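Local atomic coordinates of protein HRI1 (Saccharomyces cerevisiae, PDB entry 3RBY), a protein that is of unknown function and non-essential, but interacts with HRR25 and is found in the cytoplasm and nucleus. Residues G179-K184 against N234-E239; S156-V161 against D167-V172; T98-K101 against C107-E110. All blocks are in the same frame, centred on the assembly; numbering follows the deposited sequence.

The three contacts follow one another along the chain in the order 3, 2, 1 and fall into two antiparallel sheets. Contact 3 (98-101 with 107-110) belongs to the N-terminal sheet, where neighbouring strands 96-102 and 108-114 form a hairpin. Contacts 2 and 1 share the C-terminal sheet: contact 2 pairs strands 156-161 and 166-173, and contact 1 brings together strands 176-183 and 236-244, which flank the hairpin of contact 2, one on each side. The centres of these two lie about 9 Å apart, and W238 packs on V161 and G168. Contact 3 is centred about 32 Å from contact 1 and about 25 Å from contact 2, across the chain's centre; its nearest atoms stay about 13 Å from contact 2.

Contact 1 of 3, residues G179-K184 against N234-E239; sequences GFLSQK and NGLNWE
L181 and L236 meet tip to tip, the CD1 methyl of L181 lying 3.6 Å from CD1 of L236. The CG of L181 stands anti to its backbone N (chi1 -179°), which carries both methyls out from strand 179-183, and its CD2 also comes near the same L236 methyl. W238, two residues beyond L236 on the same strand, slants across the end of the L181 side chain, with its CZ2 4.0 Å from L181 CD1. The CD1 methyl of L181 is thus shared between a leucine tip and the benzene end of an indole. Beside it, the indole turns its edge to the opposing backbone: W238 CH2 lies 3.5 Å from F180 O, and this oxygen sits close to the ring plane. The polar N-H of the indole is satisfied separately, because W238 NE1 donates to the carbonyl oxygen of K217.

No hydrogen bond joins the two segments, and the strand axes come no nearer than 11.6 Å, running at 131° to each other. The contact is therefore made mainly by side chains, consistent with a sheet that curls and brings one face of these strands together. Strands 156-161 and 166-173 lie between the two in the sheet order; V161 of the first touches L181, L236 and W238, while L169 of the second packs against F180.

Contact 2 of 3, residues S156-V161 against D167-V172; sequences SIVLKV and DGLVIV
I157 and V172 face each other as a hydrogen-bonded antiparallel pair, their CB atoms 3.7 Å apart. Each amide of the pair donates to the other's carbonyl, I157 N to V172 O at 2.8 Å and V172 N to I157 O at 2.6 Å. L159 and V170 repeat this exchange, and V161 N closes the series by donating to G168 O at 2.9 Å. CA-H...O contacts fill in between, among them V158 CA to V170 O at 3.2 Å.

On the sheet face that also bears K160, the side chains of V158, L169 and I171 pack together; K160 brings only CB and CG near the opposite strand before its end leads away. A chi1 of -176° sets V158 CG1 beside its own carbonyl carbon, 3.4 Å from L169 CD2, the two side chains slanting past one another. That same L169 methyl also approaches the carbonyl oxygen L159 O. V158 and I171 instead run side by side, with I171 CG1 4.1 Å from V158 CG1.

These strands form a β-hairpin, antiparallel at 171°, in the middle of the C-terminal sheet. At its turn end G168 makes room for V161: a β-carbon on the glycine would probably crowd V161 CG2 as that side chain is now turned.

Farther out, backbone bonds tie V158 and K160 to strand 236-244, while D167 bonds to S182 of strand 176-183, so both edges of the hairpin are occupied. The carboxylate of D167 forms a salt bridge with K184, and S156 OG bonds to E242 and to the backbone N of T29.

Contact 3 of 3, residues T98-K101 against C107-E110; sequences TTWK and CVEE
W100 and E110 make the main side-chain contact, a stack of the glutamate chain on the indole face. E110 CB lies 3.6 Å from the centroid of the six-membered ring, only 2° off its normal, a CH-pi contact. With its chain extended beyond CG (chi2 -163°), E110 runs on across the indole; the carboxylate plane is turned 12° from that of the ring, E110 CD being 3.3 Å from W100 CZ2. V108 CG1 meets the ring edge at CE3, its side chain at about a right angle to the indole.

Two backbone hydrogen bonds join the strands of this β-hairpin, K101 N to E109 O and E109 N to K101 O, both 2.9 Å. Within its own strand, W100 NE1 donates to T98 OG1, which helps fix the ring's rotation. An alanine in place of W100 would uncover one side of the E110 chain and probably leave T98 OG1 without its indole donor.

Charged ends find partners beyond the hairpin: E109 OE1 pairs with R127, E110 OE1 accepts from W130 NE1, and E110 OE2 bonds to a triethylene glycol, probably from the crystallisation liquor. Nearby E128 probably favours protonation of the buried E110 carboxylate, while the W130 N-H would oppose it.

Contact 1 of 3, residues G179-K184 against N234-E239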
loop_
_atom_site.group_PDB
_atom_site.type_symbol
_atom_site.label_atom_id
_atom_site.label_comp_id
_atom_site.label_asym_id
_atom_site.label_seq_id
_atom_site.Cartn_x
_atom_site.Cartn_y
_atom_site.Cartn_z
ATOM N N GLY A 179 4.570 20.389 -6.435
ATOM C CA GLY A 179 4.754 21.816 -6.278
ATOM C C GLY A 179 3.461 22.597 -6.094
ATOM O O GLY A 179 2.374 22.134 -6.464
ATOM N N PHE A 180 3.579 23.787 -5.505
ATOM C CA PHE A 180 2.475 24.739 -5.497
ATOM C C PHE A 180 2.951 26.159 -5.843
ATOM O O PHE A 180 4.147 26.465 -5.781
ATOM C CB PHE A 180 1.709 24.704 -4.170
ATOM C CG PHE A 180 2.220 25.675 -3.132
ATOM C CD1 PHE A 180 3.305 25.349 -2.315
ATOM C CD2 PHE A 180 1.598 26.907 -2.953
ATOM C CE1 PHE A 180 3.776 26.241 -1.350
ATOM C CE2 PHE A 180 2.061 27.809 -1.977
ATOM C CZ PHE A 180 3.152 27.469 -1.177
ATOM N N LEU A 181 2.004 26.991 -6.269
ATOM C CA LEU A 181 2.217 28.426 -6.477
ATOM C C LEU A 181 0.906 29.127 -6.135
ATOM O O LEU A 181 -0.125 28.848 -6.741
ATOM C CB LEU A 181 2.638 28.733 -7.922
ATOM C CG LEU A 181 2.926 30.203 -8.282
ATOM C CD1 LEU A 181 4.007 30.802 -7.346
ATOM C CD2 LEU A 181 3.326 30.354 -9.759
ATOM N N SER A 182 0.933 30.003 -5.136
ATOM C CA SER A 182 -0.272 30.718 -4.735
ATOM C C SER A 182 -0.073 32.237 -4.783
ATOM O O SER A 182 1.033 32.745 -4.532
ATOM C CB SER A 182 -0.717 30.288 -3.340
ATOM O OG SER A 182 0.187 30.754 -2.358
ATOM N N GLN A 183 -1.144 32.954 -5.126
ATOM C CA GLN A 183 -1.122 34.415 -5.115
ATOM C C GLN A 183 -1.346 34.931 -3.705
ATOM O O GLN A 183 -2.371 34.625 -3.091
ATOM C CB GLN A 183 -2.205 34.979 -6.009
ATOM C CG GLN A 183 -1.903 34.880 -7.471
ATOM C CD GLN A 183 -3.084 35.318 -8.300
ATOM O OE1 GLN A 183 -4.128 35.691 -7.758
ATOM N NE2 GLN A 183 -2.931 35.281 -9.618
ATOM N N LYS A 184 -0.391 35.702 -3.194
ATOM C CA LYS A 184 -0.451 36.205 -1.825
ATOM C C LYS A 184 -1.777 36.887 -1.502
ATOM O O LYS A 184 -2.457 36.516 -0.546
ATOM C CB LYS A 184 0.714 37.159 -1.553
ATOM C CG LYS A 184 2.017 36.459 -1.209
ATOM C CD LYS A 184 2.770 37.197 -0.115
ATOM C CE LYS A 184 4.239 36.810 -0.102
ATOM N NZ LYS A 184 4.613 36.099 1.151
ATOM N N ASN A 234 9.202 32.305 -16.666
ATOM C CA ASN A 234 8.211 33.295 -17.097
ATOM C C ASN A 234 8.086 34.461 -16.121
ATOM O O ASN A 234 6.997 34.753 -15.610
ATOM C CB ASN A 234 6.837 32.635 -17.322
ATOM C CG ASN A 234 6.738 31.946 -18.678
ATOM O OD1 ASN A 234 6.538 30.732 -18.757
ATOM N ND2 ASN A 234 6.873 32.724 -19.757
ATOM N N GLY A 235 9.208 35.113 -15.848
ATOM C CA GLY A 235 9.208 36.264 -14.960
ATOM C C GLY A 235 9.114 35.978 -13.464
ATOM O O GLY A 235 9.340 36.886 -12.652
ATOM N N LEU A 236 8.780 34.740 -13.087
ATOM C CA LEU A 236 8.756 34.363 -11.667
ATOM C C LEU A 236 10.093 33.745 -11.219
ATOM O O LEU A 236 10.581 32.768 -11.808
ATOM C CB LEU A 236 7.612 33.400 -11.375
ATOM C CG LEU A 236 6.623 33.796 -10.271
ATOM C CD1 LEU A 236 6.466 32.681 -9.270
ATOM C CD2 LEU A 236 7.014 35.079 -9.558
ATOM N N ASN A 237 10.685 34.333 -10.180
ATOM C CA ASN A 237 11.956 33.851 -9.644
ATOM C C ASN A 237 11.764 32.833 -8.530
ATOM O O ASN A 237 10.911 32.991 -7.654
ATOM C CB ASN A 237 12.806 35.011 -9.144
ATOM C CG ASN A 237 13.251 35.926 -10.264
ATOM O OD1 ASN A 237 13.107 35.595 -11.441
ATOM N ND2 ASN A 237 13.803 37.082 -9.906
ATOM N N TRP A 238 12.551 31.772 -8.593
ATOM C CA TRP A 238 12.595 30.804 -7.523
ATOM C C TRP A 238 14.034 30.680 -7.106
ATOM O O TRP A 238 14.933 30.847 -7.935
ATOM C CB TRP A 238 12.122 29.443 -8.011
ATOM C CG TRP A 238 10.723 29.456 -8.503
ATOM C CD1 TRP A 238 10.245 30.081 -9.628
ATOM C CD2 TRP A 238 9.604 28.811 -7.891
ATOM N NE1 TRP A 238 8.888 29.867 -9.742
ATOM C CE2 TRP A 238 8.471 29.085 -8.694
ATOM C CE3 TRP A 238 9.448 28.029 -6.744
ATOM C CZ2 TRP A 238 7.197 28.593 -8.383
ATOM C CZ3 TRP A 238 8.186 27.548 -6.426
ATOM C CH2 TRP A 238 7.073 27.832 -7.246
ATOM N N GLU A 239 14.241 30.365 -5.829
ATOM C CA GLU A 239 15.565 30.071 -5.303
ATOM C C GLU A 239 15.655 28.578 -4.984
ATOM O O GLU A 239 14.741 28.007 -4.373
ATOM C CB GLU A 239 15.820 30.902 -4.035
ATOM C CG GLU A 239 17.275 30.889 -3.562
ATOM C CD GLU A 239 17.443 31.410 -2.130
ATOM O OE1 GLU A 239 18.527 31.168 -1.532
ATOM O OE2 GLU A 239 16.489 32.045 -1.602
#

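Contact 2 of 3, residues S156-V161 against D167-V172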
loop_
_atom_site.group_PDB
_atom_site.type_symbol
_atom_site.label_atom_id
_atom_site.label_comp_id
_atom_site.label_asym_id
_atom_site.label_seq_id
_atom_site.Cartn_x
_atom_site.Cartn_y
_atom_site.Cartn_z
ATOM N N SER A 156 17.258 14.984 -3.902
ATOM C CA SER A 156 16.328 15.737 -3.063
ATOM C C SER A 156 16.557 17.217 -3.333
ATOM O O SER A 156 17.589 17.780 -2.936
ATOM C CB SER A 156 16.556 15.400 -1.590
ATOM O OG SER A 156 15.633 16.073 -0.741
ATOM N N ILE A 157 15.594 17.840 -4.011
ATOM C CA ILE A 157 15.749 19.208 -4.510
ATOM C C ILE A 157 14.513 20.046 -4.195
ATOM O O ILE A 157 13.387 19.604 -4.406
ATOM C CB ILE A 157 16.028 19.232 -6.039
ATOM C CG1 ILE A 157 17.318 18.455 -6.360
ATOM C CG2 ILE A 157 16.122 20.666 -6.552
ATOM C CD1 ILE A 157 17.570 18.235 -7.856
ATOM N N VAL A 158 14.722 21.247 -3.664
ATOM C CA VAL A 158 13.604 22.109 -3.310
ATOM C C VAL A 158 13.838 23.519 -3.859
ATOM O O VAL A 158 14.932 24.075 -3.696
ATOM C CB VAL A 158 13.399 22.165 -1.781
ATOM C CG1 VAL A 158 12.163 22.993 -1.415
ATOM C CG2 VAL A 158 13.276 20.759 -1.205
ATOM N N LEU A 159 12.824 24.073 -4.535
ATOM C CA LEU A 159 12.848 25.471 -4.964
ATOM C C LEU A 159 11.744 26.232 -4.251
ATOM O O LEU A 159 10.647 25.706 -4.010
ATOM C CB LEU A 159 12.709 25.628 -6.477
ATOM C CG LEU A 159 13.915 25.197 -7.319
ATOM C CD1 LEU A 159 13.991 23.682 -7.402
ATOM C CD2 LEU A 159 13.810 25.779 -8.709
ATOM N N LYS A 160 12.057 27.470 -3.891
ATOM C CA LYS A 160 11.125 28.320 -3.176
ATOM C C LYS A 160 10.973 29.650 -3.905
ATOM O O LYS A 160 11.955 30.256 -4.353
ATOM C CB LYS A 160 11.643 28.559 -1.760
ATOM C CG LYS A 160 10.632 29.133 -0.776
ATOM C CD LYS A 160 11.263 29.128 0.634
ATOM C CE LYS A 160 10.336 29.723 1.702
ATOM N NZ LYS A 160 10.133 31.188 1.522
ATOM N N VAL A 161 9.735 30.110 -4.011
ATOM C CA VAL A 161 9.445 31.337 -4.741
ATOM C C VAL A 161 10.001 32.534 -3.998
ATOM O O VAL A 161 9.774 32.691 -2.785
ATOM C CB VAL A 161 7.923 31.522 -4.974
ATOM C CG1 VAL A 161 7.495 32.958 -4.743
ATOM C CG2 VAL A 161 7.568 31.096 -6.372
ATOM N N ASP A 167 3.477 32.953 -3.023
ATOM C CA ASP A 167 4.059 31.857 -2.263
ATOM C C ASP A 167 4.205 30.636 -3.177
ATOM O O ASP A 167 3.324 30.365 -3.998
ATOM C CB ASP A 167 3.179 31.515 -1.067
ATOM C CG ASP A 167 3.192 32.594 -0.008
ATOM O OD1 ASP A 167 2.140 32.801 0.631
ATOM O OD2 ASP A 167 4.247 33.227 0.183
ATOM N N GLY A 168 5.307 29.900 -3.039
ATOM C CA GLY A 168 5.522 28.733 -3.875
ATOM C C GLY A 168 6.657 27.824 -3.434
ATOM O O GLY A 168 7.706 28.295 -2.981
ATOM N N LEU A 169 6.449 26.514 -3.587
ATOM C CA LEU A 169 7.432 25.505 -3.198
ATOM C C LEU A 169 7.351 24.360 -4.196
ATOM O O LEU A 169 6.262 23.851 -4.481
ATOM C CB LEU A 169 7.072 24.957 -1.818
ATOM C CG LEU A 169 8.085 24.834 -0.677
ATOM C CD1 LEU A 169 7.964 23.484 -0.012
ATOM C CD2 LEU A 169 9.508 25.097 -1.132
ATOM N N VAL A 170 8.491 23.943 -4.729
ATOM C CA VAL A 170 8.540 22.723 -5.525
ATOM C C VAL A 170 9.521 21.761 -4.858
ATOM O O VAL A 170 10.638 22.149 -4.503
ATOM C CB VAL A 170 8.925 23.010 -6.990
ATOM C CG1 VAL A 170 9.126 21.708 -7.767
ATOM C CG2 VAL A 170 7.836 23.828 -7.642
ATOM N N ILE A 171 9.082 20.524 -4.639
ATOM C CA ILE A 171 9.912 19.520 -3.970
ATOM C C ILE A 171 10.149 18.339 -4.899
ATOM O O ILE A 171 9.193 17.667 -5.328
ATOM C CB ILE A 171 9.278 19.047 -2.635
ATOM C CG1 ILE A 171 9.231 20.208 -1.642
ATOM C CG2 ILE A 171 10.064 17.867 -2.057
ATOM C CD1 ILE A 171 8.502 19.899 -0.364
ATOM N N VAL A 172 11.426 18.114 -5.221
ATOM C CA VAL A 172 11.840 17.073 -6.153
ATOM C C VAL A 172 12.471 15.894 -5.392
ATOM O O VAL A 172 13.571 16.016 -4.827
ATOM C CB VAL A 172 12.858 17.633 -7.203
ATOM C CG1 VAL A 172 13.257 16.567 -8.224
ATOM C CG2 VAL A 172 12.287 18.837 -7.931
HETATM O O HOH W 1 7.937 31.546 -1.668
#

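Contact 3 of 3, residues T98-K101 against C107-E110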
loop_
_atom_site.group_PDB
_atom_site.type_symbol
_atom_site.label_atom_id
_atom_site.label_comp_id
_atom_site.label_asym_id
_atom_site.label_seq_id
_atom_site.Cartn_x
_atom_site.Cartn_y
_atom_site.Cartn_z
ATOM N N THR A 98 0.469 15.859 15.654
ATOM C CA THR A 98 0.329 14.502 15.125
ATOM C C THR A 98 1.366 13.548 15.691
ATOM O O THR A 98 2.457 13.951 16.104
ATOM C CB THR A 98 0.392 14.458 13.579
ATOM O OG1 THR A 98 1.736 14.718 13.143
ATOM C CG2 THR A 98 -0.566 15.480 12.963
ATOM N N THR A 99 1.006 12.270 15.689
ATOM C CA THR A 99 1.888 11.209 16.139
ATOM C C THR A 99 2.023 10.173 15.033
ATOM O O THR A 99 1.026 9.781 14.416
ATOM C CB THR A 99 1.325 10.526 17.399
ATOM O OG1 THR A 99 1.236 11.485 18.462
ATOM C CG2 THR A 99 2.222 9.386 17.839
ATOM N N TRP A 100 3.251 9.716 14.805
ATOM C CA TRP A 100 3.560 8.773 13.740
ATOM C C TRP A 100 4.189 7.501 14.300
ATOM O O TRP A 100 5.161 7.552 15.041
ATOM C CB TRP A 100 4.512 9.435 12.750
ATOM C CG TRP A 100 3.897 10.633 12.100
ATOM C CD1 TRP A 100 3.609 11.835 12.693
ATOM C CD2 TRP A 100 3.482 10.752 10.727
ATOM N NE1 TRP A 100 3.047 12.691 11.772
ATOM C CE2 TRP A 100 2.952 12.052 10.560
ATOM C CE3 TRP A 100 3.511 9.889 9.624
ATOM C CZ2 TRP A 100 2.453 12.511 9.332
ATOM C CZ3 TRP A 100 3.013 10.348 8.402
ATOM C CH2 TRP A 100 2.494 11.647 8.271
ATOM N N LYS A 101 3.633 6.358 13.935
ATOM C CA LYS A 101 4.089 5.086 14.478
ATOM C C LYS A 101 4.391 4.104 13.346
ATOM O O LYS A 101 3.479 3.719 12.603
ATOM C CB LYS A 101 3.017 4.488 15.405
ATOM C CG LYS A 101 2.724 5.268 16.701
ATOM C CD LYS A 101 1.246 5.093 17.131
ATOM C CE LYS A 101 1.059 4.921 18.648
ATOM N NZ LYS A 101 1.299 3.505 19.111
ATOM N N CYS A 107 4.774 0.190 6.738
ATOM C CA CYS A 107 3.859 1.331 6.654
ATOM C C CYS A 107 3.908 2.135 7.945
ATOM O O CYS A 107 4.532 1.707 8.929
ATOM C CB CYS A 107 2.415 0.866 6.426
ATOM S SG CYS A 107 2.115 0.339 4.742
ATOM N N VAL A 108 3.221 3.278 7.945
ATOM C CA VAL A 108 3.315 4.230 9.044
ATOM C C VAL A 108 1.942 4.779 9.396
ATOM O O VAL A 108 1.267 5.398 8.552
ATOM C CB VAL A 108 4.226 5.427 8.692
ATOM C CG1 VAL A 108 4.416 6.343 9.917
ATOM C CG2 VAL A 108 5.574 4.953 8.155
ATOM N N GLU A 109 1.529 4.566 10.641
ATOM C CA GLU A 109 0.239 5.086 11.095
ATOM C C GLU A 109 0.389 6.521 11.617
ATOM O O GLU A 109 1.125 6.762 12.592
ATOM C CB GLU A 109 -0.349 4.195 12.203
ATOM C CG GLU A 109 -1.631 4.769 12.835
ATOM C CD GLU A 109 -2.042 4.042 14.107
ATOM O OE1 GLU A 109 -3.060 3.318 14.072
ATOM O OE2 GLU A 109 -1.356 4.206 15.144
ATOM N N GLU A 110 -0.307 7.463 10.981
ATOM C CA GLU A 110 -0.381 8.830 11.499
ATOM C C GLU A 110 -1.703 9.024 12.241
ATOM O O GLU A 110 -2.771 8.731 11.701
ATOM C CB GLU A 110 -0.277 9.867 10.371
ATOM C CG GLU A 110 -0.550 11.296 10.832
ATOM C CD GLU A 110 -0.860 12.250 9.681
ATOM O OE1 GLU A 110 -0.907 11.800 8.506
ATOM O OE2 GLU A 110 -1.067 13.456 9.953
#